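Local coordinates for GDSL-like protein (Roseburia intestinalis L1-82, PDB 6HFZ) that acts as a two-domain esterase that removes acetyl groups from complex beta-mannans and probably has acetylxylan esterase activity, at residues 288-293 with 330-335. Residues are numbered along the deposited sequence; the frame is centred on the assembly and turned at random.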
loop_
_atom_site.group_PDB
_atom_site.type_symbol
_atom_site.label_atom_id
_atom_site.label_comp_id
_atom_site.label_asym_id
_atom_site.label_seq_id
_atom_site.Cartn_x
_atom_site.Cartn_y
_atom_site.Cartn_z
ATOM N N ASN A 288 5.387 10.497 14.981
ATOM C CA ASN A 288 5.499 9.044 14.754
ATOM C C ASN A 288 6.830 8.750 14.053
ATOM O O ASN A 288 7.239 9.526 13.206
ATOM C CB ASN A 288 4.360 8.478 13.882
ATOM C CG ASN A 288 2.970 8.863 14.350
ATOM O OD1 ASN A 288 2.728 8.939 15.550
ATOM N ND2 ASN A 288 2.072 9.163 13.420
ATOM N N ILE A 289 7.430 7.612 14.392
ATOM C CA ILE A 289 8.618 7.089 13.732
ATOM C C ILE A 289 8.387 5.627 13.389
ATOM O O ILE A 289 8.042 4.831 14.245
ATOM C CB ILE A 289 9.858 7.232 14.612
ATOM C CG1 ILE A 289 10.069 8.677 15.086
ATOM C CG2 ILE A 289 11.060 6.666 13.887
ATOM C CD1 ILE A 289 10.474 9.603 14.002
ATOM N N SER A 290 8.725 5.264 12.151
ATOM C CA SER A 290 8.674 3.912 11.723
ATOM C C SER A 290 9.947 3.590 10.923
ATOM O O SER A 290 10.661 4.478 10.453
ATOM C CB SER A 290 7.380 3.631 10.993
ATOM O OG SER A 290 7.409 4.133 9.640
ATOM N N VAL A 291 10.243 2.310 10.785
ATOM C CA VAL A 291 11.472 1.919 10.077
ATOM C C VAL A 291 11.164 0.801 9.086
ATOM O O VAL A 291 10.419 -0.142 9.392
ATOM C CB VAL A 291 12.539 1.498 11.095
ATOM C CG1 VAL A 291 12.082 0.313 11.939
ATOM C CG2 VAL A 291 13.859 1.144 10.430
ATOM N N GLN A 292 11.761 0.913 7.886
ATOM C CA GLN A 292 11.634 -0.099 6.873
ATOM C C GLN A 292 12.970 -0.829 6.692
ATOM O O GLN A 292 14.003 -0.183 6.609
ATOM C CB GLN A 292 11.268 0.526 5.533
ATOM C CG GLN A 292 9.828 0.990 5.407
ATOM C CD GLN A 292 9.618 1.406 3.965
ATOM O OE1 GLN A 292 10.251 2.363 3.500
ATOM N NE2 GLN A 292 8.790 0.656 3.247
ATOM N N TYR A 293 12.932 -2.158 6.568
ATOM C CA TYR A 293 14.140 -2.966 6.454
ATOM C C TYR A 293 13.807 -4.327 5.846
ATOM O O TYR A 293 12.646 -4.747 5.870
ATOM C CB TYR A 293 14.820 -3.190 7.823
ATOM C CG TYR A 293 13.969 -3.898 8.871
ATOM C CD1 TYR A 293 12.960 -3.233 9.572
ATOM C CD2 TYR A 293 14.185 -5.233 9.189
ATOM C CE1 TYR A 293 12.196 -3.873 10.552
ATOM C CE2 TYR A 293 13.413 -5.891 10.147
ATOM C CZ TYR A 293 12.415 -5.214 10.827
ATOM O OH TYR A 293 11.692 -5.847 11.816
ATOM N N LEU A 330 9.554 -6.568 2.733
ATOM C CA LEU A 330 9.888 -5.178 3.084
ATOM C C LEU A 330 9.155 -4.806 4.380
ATOM O O LEU A 330 8.025 -4.297 4.390
ATOM C CB LEU A 330 9.520 -4.282 1.907
ATOM C CG LEU A 330 9.695 -2.793 2.159
ATOM C CD1 LEU A 330 11.088 -2.485 2.689
ATOM C CD2 LEU A 330 9.378 -1.968 0.943
ATOM N N GLU A 331 9.803 -5.085 5.523
ATOM C CA GLU A 331 9.164 -4.923 6.799
ATOM C C GLU A 331 9.024 -3.430 7.113
ATOM O O GLU A 331 9.902 -2.612 6.770
ATOM C CB GLU A 331 9.923 -5.686 7.879
ATOM C CG GLU A 331 9.212 -5.688 9.234
ATOM C CD GLU A 331 7.800 -6.264 9.189
ATOM O OE1 GLU A 331 7.696 -7.489 9.317
ATOM O OE2 GLU A 331 6.805 -5.505 8.946
ATOM N N LEU A 332 7.932 -3.076 7.809
ATOM C CA LEU A 332 7.761 -1.714 8.342
ATOM C C LEU A 332 7.270 -1.837 9.782
ATOM O O LEU A 332 6.145 -2.319 9.996
ATOM C CB LEU A 332 6.779 -0.938 7.472
ATOM C CG LEU A 332 6.691 0.572 7.701
ATOM C CD1 LEU A 332 6.079 1.262 6.496
ATOM C CD2 LEU A 332 5.927 0.923 8.963
ATOM N N ASP A 333 8.090 -1.401 10.731
ATOM C CA ASP A 333 7.769 -1.510 12.147
ATOM C C ASP A 333 7.540 -0.120 12.698
ATOM O O ASP A 333 8.380 0.810 12.497
ATOM C CB ASP A 333 8.860 -2.212 12.955
ATOM C CG ASP A 333 9.074 -3.696 12.737
ATOM O OD1 ASP A 333 8.133 -4.395 12.322
ATOM O OD2 ASP A 333 10.191 -4.170 13.086
ATOM N N THR A 334 6.436 0.051 13.434
ATOM C CA THR A 334 6.174 1.349 14.049
ATOM C C THR A 334 6.918 1.400 15.384
ATOM O O THR A 334 6.721 0.490 16.195
ATOM C CB THR A 334 4.674 1.635 14.242
ATOM O OG1 THR A 334 4.015 1.603 12.974
ATOM C CG2 THR A 334 4.436 2.996 14.871
ATOM N N ILE A 335 7.793 2.396 15.568
ATOM C CA ILE A 335 8.713 2.445 16.745
ATOM C C ILE A 335 8.183 3.419 17.798
ATOM O O ILE A 335 8.268 3.114 18.998
ATOM C CB ILE A 335 10.158 2.786 16.316
ATOM C CG1 ILE A 335 10.693 1.827 15.254
ATOM C CG2 ILE A 335 11.082 2.817 17.513
ATOM C CD1 ILE A 335 10.511 0.379 15.592
HETATM O O HOH W 1 6.992 -1.503 3.913
#
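Tyr293 reaches across the strand pair formed by 288-293 and 330-335 and ties its hydroxyl to Asp333, two residues beyond its antiparallel partner Glu331. Its CG sits between the backbone N and the carbonyl carbon (chi1 60°), a turn that lays the ring over the neighbouring strand. From CB outward, CD1 passes 4.2 Å from Glu331 O, one ring face takes Glu331 CB, 4.0 Å from the ring centroid in a CH-pi contact, and CE1 and CZ lie against Glu331 CG. At the tip, Tyr293 OH donates a short 2.6 Å hydrogen bond to Asp333 OD2, which it meets from above the carboxylate plane, with ring and carboxylate 67° apart. A phenylalanine in place of Tyr293 would probably keep the ring on Glu331 but leave Asp333 OD2 without this donor and its carboxylate freer to turn. In the backbone, Tyr293 and Glu331 form an antiparallel hydrogen-bonded pair, as do Val291 and Asp333, where Val291 N lies 2.9 Å from Asp333 O. The Glu331 chain bends at chi2 (57°), bringing OE2 back to its neighbour's amide, Leu332 N, while OE1 makes salt bridges with Lys295 and Lys329. On the opposite face of the sheet, Leu332 CG rests on Gln292 CG at 3.9 Å; a water joins Gln292 NE2 to Leu330 O, and Gln292 OE1 bonds to Ser365. Strand 361-370 pairs with the far edge of 288-293, Leu318 of strand 316-319 packs against the sheet face that carries Val291, Tyr293 and Asp333, and helix 84-96, through Gln85 and Phe86, meets the Gln292 and Leu332 face, joining this beta-sandwich to the SGNH-hydrolase domain.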